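Long-range contacts in KLLA0C04147p (Kluyveromyces lactis, PDB 5H2A), which probably binds and transfers sterols as a member of the oxysterol-binding protein family, this chain being its ankyrin-repeat domain: residues A[8-13]-A[45-50]; A[62-67]-A[107-112]; A[87-92]-A[118-123]; A[195-200]-A[221-226]; A[202-207]-A[232-237]. One frame throughout, in Å; residues are numbered along the deposited sequence.

Interaction 1: A[8-13]-A[45-50]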
# COMPACT_ATOMS: atom_id res chain seq x y z
N VAL A 8 6.18 5.94 -39.10
CA VAL A 8 5.32 4.83 -38.70
C VAL A 8 4.68 5.15 -37.35
O VAL A 8 5.37 5.41 -36.36
CB VAL A 8 6.11 3.50 -38.66
CG1 VAL A 8 6.52 3.11 -40.07
CG2 VAL A 8 7.34 3.60 -37.77
N SER A 9 3.35 5.19 -37.31
CA SER A 9 2.63 5.48 -36.08
C SER A 9 2.54 4.23 -35.21
O SER A 9 2.49 3.11 -35.71
CB SER A 9 1.22 6.00 -36.37
OG SER A 9 1.22 7.40 -36.59
N VAL A 10 2.50 4.44 -33.90
CA VAL A 10 2.49 3.33 -32.96
C VAL A 10 1.07 2.77 -32.85
O VAL A 10 0.12 3.50 -32.53
CB VAL A 10 3.03 3.75 -31.59
CG1 VAL A 10 2.85 2.62 -30.59
CG2 VAL A 10 4.50 4.12 -31.71
N SER A 11 0.94 1.47 -33.06
CA SER A 11 -0.34 0.79 -33.00
C SER A 11 -0.39 -0.04 -31.73
O SER A 11 0.39 -0.98 -31.57
CB SER A 11 -0.52 -0.11 -34.23
OG SER A 11 -1.54 -1.06 -34.00
N LYS A 12 -1.31 0.30 -30.84
CA LYS A 12 -1.50 -0.54 -29.65
C LYS A 12 -1.82 -1.99 -30.01
O LYS A 12 -1.19 -2.89 -29.45
CB LYS A 12 -2.57 0.07 -28.74
CG LYS A 12 -2.92 -0.82 -27.55
CD LYS A 12 -3.88 -0.14 -26.56
CE LYS A 12 -3.33 1.19 -26.09
NZ LYS A 12 -4.01 1.67 -24.84
N PRO A 13 -2.77 -2.28 -30.93
CA PRO A 13 -3.00 -3.69 -31.30
C PRO A 13 -1.75 -4.41 -31.78
O PRO A 13 -1.56 -5.57 -31.42
CB PRO A 13 -4.05 -3.59 -32.42
CG PRO A 13 -4.80 -2.33 -32.13
CD PRO A 13 -3.73 -1.37 -31.60
N PRO A 45 3.35 7.58 -25.32
CA PRO A 45 2.29 7.16 -24.37
C PRO A 45 1.59 5.87 -24.75
O PRO A 45 1.21 5.09 -23.86
CB PRO A 45 1.32 8.36 -24.37
CG PRO A 45 1.65 9.15 -25.58
CD PRO A 45 3.11 8.93 -25.87
N THR A 46 1.39 5.60 -26.05
CA THR A 46 0.81 4.31 -26.43
C THR A 46 1.75 3.17 -26.09
O THR A 46 1.33 2.15 -25.54
CB THR A 46 0.43 4.31 -27.92
OG1 THR A 46 -0.67 5.20 -28.13
CG2 THR A 46 0.02 2.90 -28.37
N VAL A 47 3.05 3.35 -26.36
CA VAL A 47 4.05 2.36 -25.96
C VAL A 47 3.98 2.12 -24.45
O VAL A 47 3.91 0.97 -23.99
CB VAL A 47 5.46 2.80 -26.38
CG1 VAL A 47 6.52 1.84 -25.83
CG2 VAL A 47 5.56 2.88 -27.91
N ARG A 48 4.01 3.20 -23.65
CA ARG A 48 3.96 3.05 -22.19
C ARG A 48 2.72 2.28 -21.76
O ARG A 48 2.77 1.49 -20.81
CB ARG A 48 3.95 4.41 -21.47
CG ARG A 48 5.11 5.33 -21.76
CD ARG A 48 5.44 6.27 -20.56
NE ARG A 48 4.30 7.04 -20.05
CZ ARG A 48 3.86 8.19 -20.58
NH1 ARG A 48 4.44 8.71 -21.66
NH2 ARG A 48 2.83 8.82 -20.02
N SER A 49 1.59 2.52 -22.42
CA SER A 49 0.33 1.93 -21.97
C SER A 49 0.32 0.42 -22.16
O SER A 49 -0.38 -0.29 -21.43
CB SER A 49 -0.86 2.55 -22.71
OG SER A 49 -0.89 2.13 -24.07
N VAL A 50 1.06 -0.09 -23.15
CA VAL A 50 1.21 -1.54 -23.30
C VAL A 50 2.30 -2.05 -22.37
O VAL A 50 2.14 -3.08 -21.70
CB VAL A 50 1.51 -1.90 -24.76
CG1 VAL A 50 1.70 -3.42 -24.92
CG2 VAL A 50 0.39 -1.38 -25.68
O HOH W 1 -2.92 -0.58 -22.99

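Interaction 2: A[62-67]-A[107-112]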
# COMPACT_ATOMS: atom_id res chain seq x y z
N SER A 62 1.81 -16.50 -19.65
CA SER A 62 3.22 -16.89 -19.56
C SER A 62 3.46 -18.00 -18.55
O SER A 62 2.72 -18.12 -17.57
CB SER A 62 4.09 -15.69 -19.15
OG SER A 62 4.15 -14.73 -20.19
N PRO A 63 4.54 -18.78 -18.73
CA PRO A 63 4.98 -19.70 -17.67
C PRO A 63 5.41 -18.95 -16.43
O PRO A 63 5.91 -17.83 -16.50
CB PRO A 63 6.18 -20.44 -18.29
CG PRO A 63 6.28 -19.98 -19.71
CD PRO A 63 5.49 -18.72 -19.86
N ALA A 64 5.28 -19.62 -15.28
CA ALA A 64 5.67 -19.00 -14.02
C ALA A 64 7.14 -18.63 -14.01
O ALA A 64 7.53 -17.65 -13.37
CB ALA A 64 5.32 -19.94 -12.86
N SER A 65 7.99 -19.36 -14.74
CA SER A 65 9.41 -19.02 -14.75
C SER A 65 9.65 -17.63 -15.34
O SER A 65 10.49 -16.87 -14.84
CB SER A 65 10.21 -20.07 -15.52
OG SER A 65 9.75 -20.15 -16.87
N LEU A 66 8.93 -17.29 -16.41
CA LEU A 66 9.08 -15.97 -17.00
C LEU A 66 8.49 -14.89 -16.10
O LEU A 66 9.06 -13.80 -15.96
CB LEU A 66 8.45 -15.93 -18.39
CG LEU A 66 8.43 -14.59 -19.12
CD1 LEU A 66 9.83 -13.99 -19.25
CD2 LEU A 66 7.81 -14.78 -20.49
N ILE A 67 7.34 -15.18 -15.48
CA ILE A 67 6.76 -14.24 -14.52
C ILE A 67 7.74 -13.94 -13.40
O ILE A 67 7.95 -12.77 -13.04
CB ILE A 67 5.43 -14.79 -13.98
CG1 ILE A 67 4.38 -14.80 -15.10
CG2 ILE A 67 4.95 -13.94 -12.78
CD1 ILE A 67 3.18 -15.68 -14.80
N ARG A 107 -3.82 -19.42 -10.38
CA ARG A 107 -2.39 -19.68 -10.56
C ARG A 107 -1.73 -19.55 -9.19
O ARG A 107 -1.17 -18.52 -8.82
CB ARG A 107 -1.78 -18.73 -11.59
CG ARG A 107 -2.41 -18.86 -12.99
CD ARG A 107 -1.50 -18.22 -14.09
NE ARG A 107 -0.23 -18.93 -14.23
CZ ARG A 107 0.69 -18.62 -15.14
NH1 ARG A 107 0.47 -17.62 -15.97
NH2 ARG A 107 1.81 -19.32 -15.21
N GLY A 108 -1.81 -20.64 -8.42
CA GLY A 108 -1.36 -20.60 -7.04
C GLY A 108 0.10 -20.21 -6.90
O GLY A 108 0.47 -19.46 -6.00
N ASP A 109 0.95 -20.71 -7.81
CA ASP A 109 2.38 -20.41 -7.71
C ASP A 109 2.65 -18.93 -7.96
O ASP A 109 3.50 -18.33 -7.31
CB ASP A 109 3.17 -21.29 -8.68
CG ASP A 109 2.61 -21.29 -10.12
OD1 ASP A 109 1.46 -20.81 -10.39
OD2 ASP A 109 3.33 -21.82 -11.01
N VAL A 110 1.92 -18.34 -8.92
CA VAL A 110 2.07 -16.91 -9.21
C VAL A 110 1.53 -16.07 -8.05
O VAL A 110 2.12 -15.05 -7.67
CB VAL A 110 1.36 -16.58 -10.53
CG1 VAL A 110 1.41 -15.07 -10.83
CG2 VAL A 110 1.99 -17.38 -11.68
N VAL A 111 0.41 -16.50 -7.46
CA VAL A 111 -0.13 -15.79 -6.29
C VAL A 111 0.92 -15.73 -5.19
O VAL A 111 1.14 -14.69 -4.56
CB VAL A 111 -1.42 -16.47 -5.81
CG1 VAL A 111 -1.81 -15.94 -4.44
CG2 VAL A 111 -2.57 -16.23 -6.83
N THR A 112 1.61 -16.85 -4.95
CA THR A 112 2.65 -16.88 -3.92
C THR A 112 3.78 -15.91 -4.23
O THR A 112 4.24 -15.18 -3.34
CB THR A 112 3.18 -18.31 -3.79
OG1 THR A 112 2.13 -19.15 -3.29
CG2 THR A 112 4.36 -18.36 -2.83

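Interaction 3: A[87-92]-A[118-123]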
# COMPACT_ATOMS: atom_id res chain seq x y z
N ASP A 87 5.21 -1.47 -12.18
CA ASP A 87 4.53 -1.35 -10.89
C ASP A 87 3.72 -2.62 -10.65
O ASP A 87 2.74 -2.88 -11.36
CB ASP A 87 3.66 -0.10 -10.91
CG ASP A 87 2.84 0.06 -9.65
OD1 ASP A 87 3.00 -0.72 -8.69
OD2 ASP A 87 2.02 1.00 -9.64
N VAL A 88 4.11 -3.39 -9.64
CA VAL A 88 3.46 -4.67 -9.37
C VAL A 88 2.00 -4.48 -8.96
O VAL A 88 1.21 -5.43 -9.01
CB VAL A 88 4.29 -5.43 -8.30
CG1 VAL A 88 4.20 -4.74 -6.93
CG2 VAL A 88 3.86 -6.88 -8.22
N ASN A 89 1.61 -3.26 -8.59
CA ASN A 89 0.22 -2.95 -8.24
C ASN A 89 -0.50 -2.15 -9.32
O ASN A 89 -1.55 -1.57 -9.03
CB ASN A 89 0.18 -2.18 -6.92
CG ASN A 89 0.85 -2.92 -5.81
OD1 ASN A 89 0.54 -4.09 -5.57
ND2 ASN A 89 1.79 -2.26 -5.12
N LYS A 90 0.05 -2.07 -10.53
CA LYS A 90 -0.62 -1.41 -11.65
C LYS A 90 -2.03 -1.95 -11.87
O LYS A 90 -2.25 -3.16 -11.96
CB LYS A 90 0.22 -1.60 -12.93
CG LYS A 90 -0.45 -1.11 -14.22
CD LYS A 90 -0.66 0.40 -14.24
CE LYS A 90 -1.35 0.83 -15.55
NZ LYS A 90 -1.62 2.30 -15.58
N GLN A 91 -3.00 -1.05 -12.01
CA GLN A 91 -4.37 -1.45 -12.33
C GLN A 91 -4.64 -1.28 -13.83
O GLN A 91 -4.30 -0.24 -14.40
CB GLN A 91 -5.37 -0.63 -11.52
CG GLN A 91 -5.35 -0.93 -10.03
CD GLN A 91 -6.32 -0.03 -9.29
OE1 GLN A 91 -5.97 1.09 -8.94
NE2 GLN A 91 -7.55 -0.50 -9.10
N ASP A 92 -5.26 -2.29 -14.44
CA ASP A 92 -5.58 -2.27 -15.86
C ASP A 92 -6.93 -1.55 -16.06
O ASP A 92 -7.42 -0.87 -15.17
CB ASP A 92 -5.57 -3.70 -16.42
CG ASP A 92 -6.71 -4.58 -15.87
OD1 ASP A 92 -7.68 -4.08 -15.26
OD2 ASP A 92 -6.64 -5.82 -16.09
N PRO A 118 7.67 -7.54 -1.49
CA PRO A 118 7.60 -6.59 -0.36
C PRO A 118 6.69 -5.40 -0.58
O PRO A 118 6.20 -4.82 0.40
CB PRO A 118 9.06 -6.13 -0.18
CG PRO A 118 9.89 -7.03 -1.04
CD PRO A 118 9.02 -7.64 -2.07
N ASP A 119 6.44 -5.00 -1.83
CA ASP A 119 5.61 -3.83 -2.13
C ASP A 119 4.19 -4.19 -2.58
O ASP A 119 3.44 -3.29 -2.98
CB ASP A 119 6.30 -2.98 -3.20
CG ASP A 119 7.76 -2.69 -2.86
OD1 ASP A 119 8.02 -2.37 -1.69
OD2 ASP A 119 8.63 -2.81 -3.74
N ILE A 120 3.82 -5.47 -2.53
CA ILE A 120 2.49 -5.88 -2.99
C ILE A 120 1.43 -5.15 -2.18
O ILE A 120 1.61 -4.86 -0.99
CB ILE A 120 2.31 -7.40 -2.89
CG1 ILE A 120 1.17 -7.87 -3.80
CG2 ILE A 120 2.03 -7.82 -1.44
CD1 ILE A 120 1.49 -7.69 -5.32
N ASN A 121 0.32 -4.82 -2.83
CA ASN A 121 -0.84 -4.29 -2.12
C ASN A 121 -2.04 -5.18 -2.49
O ASN A 121 -2.67 -4.99 -3.53
CB ASN A 121 -1.09 -2.82 -2.47
CG ASN A 121 -2.19 -2.22 -1.62
OD1 ASN A 121 -2.88 -2.94 -0.90
ND2 ASN A 121 -2.38 -0.92 -1.72
N ASP A 122 -2.34 -6.15 -1.61
CA ASP A 122 -3.47 -7.04 -1.79
C ASP A 122 -4.78 -6.44 -1.29
O ASP A 122 -5.77 -7.19 -1.15
CB ASP A 122 -3.22 -8.39 -1.11
CG ASP A 122 -3.08 -8.27 0.41
OD1 ASP A 122 -2.88 -7.15 0.93
OD2 ASP A 122 -3.17 -9.32 1.08
N CYS A 123 -4.83 -5.13 -1.04
CA CYS A 123 -6.06 -4.45 -0.63
C CYS A 123 -6.72 -3.66 -1.75
O CYS A 123 -7.83 -3.13 -1.55
CB CYS A 123 -5.77 -3.52 0.55
SG CYS A 123 -5.24 -4.43 2.01
O HOH W 2 -1.64 -5.64 -6.17

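Interaction 4: A[195-200]-A[221-226]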
# COMPACT_ATOMS: atom_id res chain seq x y z
N GLY A 195 -6.42 -1.70 28.05
CA GLY A 195 -7.60 -0.95 27.68
C GLY A 195 -7.32 0.36 26.95
O GLY A 195 -8.26 1.12 26.70
N ASP A 196 -6.06 0.63 26.60
CA ASP A 196 -5.66 1.88 25.95
C ASP A 196 -5.44 1.70 24.45
O ASP A 196 -4.96 0.66 24.00
CB ASP A 196 -4.35 2.40 26.54
CG ASP A 196 -4.52 2.93 27.94
OD1 ASP A 196 -5.68 3.13 28.35
OD2 ASP A 196 -3.49 3.14 28.61
N THR A 197 -5.77 2.74 23.69
CA THR A 197 -5.22 2.93 22.35
C THR A 197 -3.86 3.63 22.48
O THR A 197 -3.51 4.13 23.55
CB THR A 197 -6.13 3.81 21.50
OG1 THR A 197 -6.10 5.14 22.02
CG2 THR A 197 -7.58 3.29 21.54
N VAL A 198 -3.09 3.67 21.39
CA VAL A 198 -1.81 4.37 21.51
C VAL A 198 -2.05 5.84 21.81
O VAL A 198 -1.22 6.47 22.46
CB VAL A 198 -0.89 4.18 20.29
CG1 VAL A 198 -0.38 2.74 20.22
CG2 VAL A 198 -1.55 4.62 18.97
N LEU A 199 -3.18 6.40 21.38
CA LEU A 199 -3.41 7.81 21.70
C LEU A 199 -3.57 8.01 23.21
O LEU A 199 -2.98 8.94 23.77
CB LEU A 199 -4.61 8.37 20.94
CG LEU A 199 -4.90 9.87 21.15
CD1 LEU A 199 -3.71 10.79 20.75
CD2 LEU A 199 -6.16 10.28 20.35
N HIS A 200 -4.33 7.14 23.89
CA HIS A 200 -4.39 7.22 25.35
C HIS A 200 -3.02 7.04 25.97
O HIS A 200 -2.64 7.76 26.91
CB HIS A 200 -5.32 6.15 25.92
CG HIS A 200 -6.75 6.35 25.57
ND1 HIS A 200 -7.34 5.70 24.51
CD2 HIS A 200 -7.71 7.13 26.13
CE1 HIS A 200 -8.60 6.07 24.43
NE2 HIS A 200 -8.85 6.93 25.40
N PRO A 221 -9.70 10.92 18.46
CA PRO A 221 -9.85 11.43 19.84
C PRO A 221 -11.17 11.06 20.50
O PRO A 221 -11.31 11.28 21.71
CB PRO A 221 -9.72 12.95 19.67
CG PRO A 221 -10.15 13.20 18.27
CD PRO A 221 -9.70 12.01 17.46
N PHE A 222 -12.12 10.49 19.75
CA PHE A 222 -13.40 10.09 20.32
C PHE A 222 -13.41 8.65 20.80
O PHE A 222 -14.37 8.24 21.46
CB PHE A 222 -14.51 10.28 19.28
CG PHE A 222 -14.78 11.72 18.93
CD1 PHE A 222 -14.69 12.71 19.90
CD2 PHE A 222 -15.11 12.09 17.63
CE1 PHE A 222 -14.94 14.04 19.59
CE2 PHE A 222 -15.35 13.42 17.31
CZ PHE A 222 -15.27 14.40 18.29
N LYS A 223 -12.37 7.87 20.51
CA LYS A 223 -12.33 6.49 20.97
C LYS A 223 -12.06 6.44 22.47
O LYS A 223 -11.03 6.95 22.94
CB LYS A 223 -11.28 5.69 20.19
CG LYS A 223 -11.17 4.24 20.62
CD LYS A 223 -11.43 3.26 19.49
CE LYS A 223 -11.32 1.82 19.98
NZ LYS A 223 -11.09 0.87 18.85
N ARG A 224 -12.99 5.87 23.22
CA ARG A 224 -12.82 5.79 24.65
C ARG A 224 -11.94 4.60 25.01
O ARG A 224 -11.79 3.65 24.24
CB ARG A 224 -14.18 5.69 25.35
CG ARG A 224 -15.14 6.79 24.92
CD ARG A 224 -16.48 6.72 25.64
NE ARG A 224 -17.25 7.92 25.35
CZ ARG A 224 -17.21 9.02 26.09
NH1 ARG A 224 -16.45 9.06 27.18
NH2 ARG A 224 -17.93 10.08 25.75
N ASP A 225 -11.34 4.67 26.19
CA ASP A 225 -10.60 3.52 26.69
C ASP A 225 -11.57 2.53 27.33
O ASP A 225 -12.79 2.73 27.36
CB ASP A 225 -9.50 3.97 27.66
CG ASP A 225 -10.03 4.66 28.92
OD1 ASP A 225 -11.21 4.49 29.31
OD2 ASP A 225 -9.23 5.38 29.55
N SER A 226 -11.02 1.44 27.87
CA SER A 226 -11.87 0.39 28.43
C SER A 226 -12.68 0.87 29.62
O SER A 226 -13.68 0.24 29.97
CB SER A 226 -11.01 -0.82 28.83
OG SER A 226 -10.16 -0.52 29.93
O HOH W 3 -6.50 5.52 29.41

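Interaction 5: A[202-207]-A[232-237]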
# COMPACT_ATOMS: atom_id res chain seq x y z
N PHE A 202 0.07 7.53 24.82
CA PHE A 202 1.04 8.60 24.70
C PHE A 202 0.52 9.93 25.21
O PHE A 202 1.34 10.81 25.53
CB PHE A 202 1.53 8.70 23.25
CG PHE A 202 2.43 7.55 22.88
CD1 PHE A 202 3.78 7.57 23.25
CD2 PHE A 202 1.92 6.42 22.27
CE1 PHE A 202 4.61 6.49 22.96
CE2 PHE A 202 2.74 5.32 21.98
CZ PHE A 202 4.09 5.36 22.33
N VAL A 203 -0.79 10.11 25.33
CA VAL A 203 -1.28 11.26 26.09
C VAL A 203 -0.84 11.14 27.55
O VAL A 203 -0.34 12.09 28.15
CB VAL A 203 -2.80 11.42 25.98
CG1 VAL A 203 -3.30 12.40 27.08
CG2 VAL A 203 -3.18 11.90 24.60
N LYS A 204 -1.02 9.95 28.14
CA LYS A 204 -0.62 9.77 29.54
C LYS A 204 0.89 9.91 29.70
O LYS A 204 1.36 10.41 30.73
CB LYS A 204 -1.10 8.41 30.05
CG LYS A 204 -2.60 8.38 30.32
CD LYS A 204 -3.04 7.08 31.01
CE LYS A 204 -2.94 5.87 30.11
NZ LYS A 204 -3.53 4.67 30.78
N LYS A 205 1.66 9.50 28.69
CA LYS A 205 3.11 9.69 28.69
C LYS A 205 3.52 11.14 28.46
O LYS A 205 4.72 11.43 28.56
CB LYS A 205 3.75 8.79 27.64
CG LYS A 205 3.81 7.31 28.04
CD LYS A 205 4.24 6.45 26.85
CE LYS A 205 4.45 4.99 27.27
NZ LYS A 205 4.95 4.21 26.09
N ARG A 206 2.57 12.04 28.16
CA ARG A 206 2.88 13.43 27.83
C ARG A 206 3.87 13.53 26.67
O ARG A 206 4.71 14.43 26.63
CB ARG A 206 3.41 14.20 29.04
CG ARG A 206 2.34 14.90 29.82
CD ARG A 206 1.45 13.92 30.53
NE ARG A 206 0.39 14.58 31.29
CZ ARG A 206 -0.44 13.92 32.10
NH1 ARG A 206 -0.31 12.60 32.23
NH2 ARG A 206 -1.39 14.56 32.77
N ASP A 207 3.80 12.59 25.74
CA ASP A 207 4.75 12.54 24.63
C ASP A 207 4.14 13.36 23.50
O ASP A 207 3.40 12.85 22.67
CB ASP A 207 5.03 11.09 24.24
CG ASP A 207 6.22 10.97 23.30
OD1 ASP A 207 6.55 11.96 22.61
OD2 ASP A 207 6.84 9.88 23.25
N ILE A 232 -8.73 13.15 26.09
CA ILE A 232 -8.69 14.47 26.70
C ILE A 232 -9.17 14.43 28.16
O ILE A 232 -8.75 15.27 28.97
CB ILE A 232 -9.51 15.46 25.84
CG1 ILE A 232 -9.16 16.91 26.21
CG2 ILE A 232 -11.01 15.16 25.97
CD1 ILE A 232 -9.73 17.95 25.26
N ASP A 233 -10.01 13.46 28.53
CA ASP A 233 -10.39 13.29 29.93
C ASP A 233 -9.21 12.92 30.82
O ASP A 233 -9.33 12.98 32.05
CB ASP A 233 -11.46 12.20 30.11
CG ASP A 233 -12.77 12.52 29.40
OD1 ASP A 233 -13.10 13.72 29.28
OD2 ASP A 233 -13.46 11.56 28.96
N LEU A 234 -8.10 12.47 30.24
CA LEU A 234 -6.96 12.05 31.05
C LEU A 234 -6.13 13.22 31.57
O LEU A 234 -5.30 13.02 32.46
CB LEU A 234 -6.06 11.10 30.24
CG LEU A 234 -6.80 9.93 29.58
CD1 LEU A 234 -5.87 9.14 28.66
CD2 LEU A 234 -7.42 9.04 30.64
N LEU A 235 -6.33 14.42 31.02
CA LEU A 235 -5.60 15.60 31.44
C LEU A 235 -6.43 16.39 32.45
O LEU A 235 -7.56 16.78 32.15
CB LEU A 235 -5.26 16.48 30.23
CG LEU A 235 -4.54 15.76 29.10
CD1 LEU A 235 -4.44 16.66 27.88
CD2 LEU A 235 -3.16 15.34 29.59
N LYS A 236 -5.85 16.64 33.62
CA LYS A 236 -6.55 17.37 34.68
C LYS A 236 -6.83 18.81 34.28
O LYS A 236 -6.00 19.47 33.65
CB LYS A 236 -5.73 17.35 35.97
CG LYS A 236 -6.30 16.46 37.06
CD LYS A 236 -6.41 15.03 36.61
CE LYS A 236 -6.90 14.14 37.74
NZ LYS A 236 -5.75 13.65 38.57
N LYS A 237 -8.00 19.30 34.68
CA LYS A 237 -8.40 20.67 34.37
C LYS A 237 -7.59 21.67 35.18
O LYS A 237 -7.24 21.43 36.34
CB LYS A 237 -9.90 20.85 34.65
CG LYS A 237 -10.44 22.21 34.26
CD LYS A 237 -11.69 22.58 35.04
CE LYS A 237 -11.78 24.08 35.22
NZ LYS A 237 -10.83 24.57 36.25

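Interaction 1: A[8-13]-A[45-50]
Lys12, in the first turn of helix 12-25, lies along helix 45-51, from Thr46 to Val50, and meets three residues in turn: Thr46, Val50 and Ser49. Its CB rests near the methyl of Thr46 (CB to CG2 3.9 Å), and the next carbon, CG, packs against Val50 CG2 at 3.8 Å, the two side chains running antiparallel. With CG anti to the backbone N (chi1 174°) the chain sets off extended, and a bend at chi3 (-55°) then carries CE and NZ over to Ser49. There NZ gives a weak hydrogen bond of 3.2 Å to Ser49 OG. The ammonium group also donates to a water, 3.1 Å from NZ, which in turn bonds weakly to Ser49 O. Ser49 OG uses its own proton on Thr46 O, 2.7 Å away, within its helix, which leaves OG as the acceptor for the lysine.

Just before helix 12-25, Val10 supplies the apolar end: its CG1 touches Thr46 CG2 at 3.6 Å and Val47 CG2 at 3.8 Å. Leu15 of helix 12-25 touches Val10, Val47 and Val50, and so continues this apolar patch inward. The contact is thus mainly methyl and methylene packing, while the lysine charge is met by a neutral hydroxyl and water at the solvent-facing side, a polar grip that is probably modest in strength.

Interaction 2: A[62-67]-A[107-112]
Ser62 O is gripped by both terminal nitrogens of Arg107, NH1 and NH2, each 2.8 Å from the oxygen. The guanidinium comes end-on, and the carbonyl oxygen lies close to its plane, 8° out of it; both nitrogens also lie in the carbonyl plane. Each N-H...O angle is 141°, bent as expected when two donors converge on one atom. This forked bond fixes the rotation of the guanidinium, and Arg107 NH1 has a second acceptor in Val59 O, so the arginine ties down the carbonyls at the end of helix 54-61 and in the turn that follows.

Over one face of the guanidinium sits Ile67 CD1, 3.5 Å from Arg107 NH1. The same methyl reaches Val110 CG2 at 3.7 Å, the two side chains crossing at about a right angle. Val110 has CG2 anti to its carbonyl carbon (chi1 176° for CG1), a setting that brings this branch to the isoleucine and to the guanidinium. Farther out, Asp109 OD2 approaches the methyl of Ala64, 3.3 Å from CB.

Helix 108-115, in the predicted ankyrin repeat, therefore packs its first turn on that of helix 64-74, Arg107 being the N-cap residue. Helix 54-61 closes the inner side through Leu55 and Ala58 against Ile67 and Val59 against Val110, while Ala102 of helix 98-104 also touches Val110.

Interaction 3: A[87-92]-A[118-123]
A type I beta turn from Asp87 to Lys90, closed by the bond from Lys90 N to Asp87 O, sets Asn89 opposite the irregular backbone of residues 118-123, with the CA atoms of Asn89 and Asn121 6.4 Å apart. Asn89 then uses both ends of its amide on that backbone. Its ND2 donates to Asp119 O at 2.9 Å in a nearly straight bond (169°), with the acceptor in the amide plane. Its OD1 accepts from Asn121 N at 2.8 Å, the donor standing above the carbonyl plane. A water 2.7 Å from Asn89 OD1 donates there too and also to Asn121 O, so the amide oxygen takes two protons. Together these bonds leave the amide little freedom to flip.

An Asx turn shapes each of the two loops: Asp87 OD1 accepts from Asn89 N, and Asn121 OD1 accepts from Cys123 N. Beside the amide, Val88 CG2 packs on Ile120 CD1 at 3.8 Å, one side chain lying crosswise to the other. With Ile120 CG1 anti to the backbone N (chi1 -160°) and chi2 at 66°, CD1 comes in beside both Val88 and Asn89 OD1.

The contact links the loop before helix 98-104 to the loop after helix 108-115, consistent with the loop stacking of ankyrin repeats. Leu55 of helix 54-61 and Leu114 of helix 108-115 touch Val88, while Arg180 of helix 179-184 lies against Ile120 and Asn121.

Interaction 4: A[195-200]-A[221-226]
His200 and Asp225 meet ring to methylene: Asp225 CB stands over the centre of the imidazole, 3.9 Å from its centroid and 12° off the ring normal, a CH-pi contact. At the ring edge, close to its plane, CE1 approaches Lys223 O at 3.0 Å. The ring is held at both nitrogens, since ND1 shares a hydrogen bond of 2.8 Å with Thr197 OG1, and NE2 is bonded to Lys229 O. These two bonds and the face contact leave the imidazole little room to turn. The pairing of N-cap Thr197 with His200 resembles the TPLH signature of ankyrin repeats.

Asp225 puts CG between its backbone N and carbonyl carbon (chi1 63°), which turns the carboxylate away from the ring to run alongside that of Asp196. Asp196 OD1 and Asp225 OD2 are 4.4 Å apart, bridged by a water 2.7 Å from each that donates to both. Asp196 forms salt bridges with Lys204 and Arg227, which would offset part of the repulsion, and Asp225 OD1 accepts from Lys229 N.

Gly195, the third main contributor, passes close to Ser226, whose OG is 3.4 Å from Gly195 CA. Gly195 O accepts from Ser226 N at 3.0 Å.

The loop 221-226, which follows helix 208-215, is thus bound to the start of helix 198-204. Leu199 touches Ile214 and Leu215 of helix 208-215, and Pro221 leans on Ala261 of helix 249-268.

Interaction 5: A[202-207]-A[232-237]
A Schellman motif closes helix 198-204, and the contact gathers round it: Val203 and Arg206 receive Leu235, while Lys204 receives Leu234. Arg206 has positive phi and leaves the helix, with Arg206 N bonded to Val203 O and Asp207 N to Phe202 O. Its side chain turns back, bent at chi2 (69°), and NH1 donates to Lys204 O at 3.1 Å, with the acceptor near the guanidinium plane. Arg206 NE forms a salt bridge with Asp251, so the group is held at both NH1 and NE.

Over one face of this guanidinium lies Leu235 CD2, 3.7 Å from Arg206 NH2. The same methyl meets Val203 CG1 at 3.9 Å, valine and leucine standing roughly perpendicular. CD2 is therefore wedged between an apolar branch and a flat charged group. Leu234 works on the other flank: its CD1 touches the aliphatic part of Lys204 at CG, 3.7 Å away. The lysine chain continues past it, bent at chi3 (-69°), to a salt bridge between NZ and Asp196. Across the two segments the contact is one of packing, with the salt bridges of Lys204 and Arg206 made to residues outside them.

The short 3-10 segment ending at Leu234 thus rests on the C-terminal turn of helix 198-204. Cys211 of helix 208-215 touches Val203, and helix 249-268 touches Arg206 through Ile250 and Leu235 through Asp251 and Leu254.

In the fold
The five contacts fall into two groups along an elongated chain of helices and loops, without strands, with interaction 3 near its centre. Interactions 1, 2 and 3 lie together: the centres of 2 and 3 are about 15 Å apart, their segments alternate along the chain, and interaction 1 comes within about 6 Å of interaction 3 at the nearest atoms. Interactions 4 and 5, centred about 11 Å apart, touch directly: both use helix 198-204, the salt bridge from Lys204 NZ to Asp196 OD2 (2.7 Å) joins them, and Leu234 packs on His200. Interactions 1 and 5, about 59 Å apart between centres, lie on opposite sides of the chain's centre.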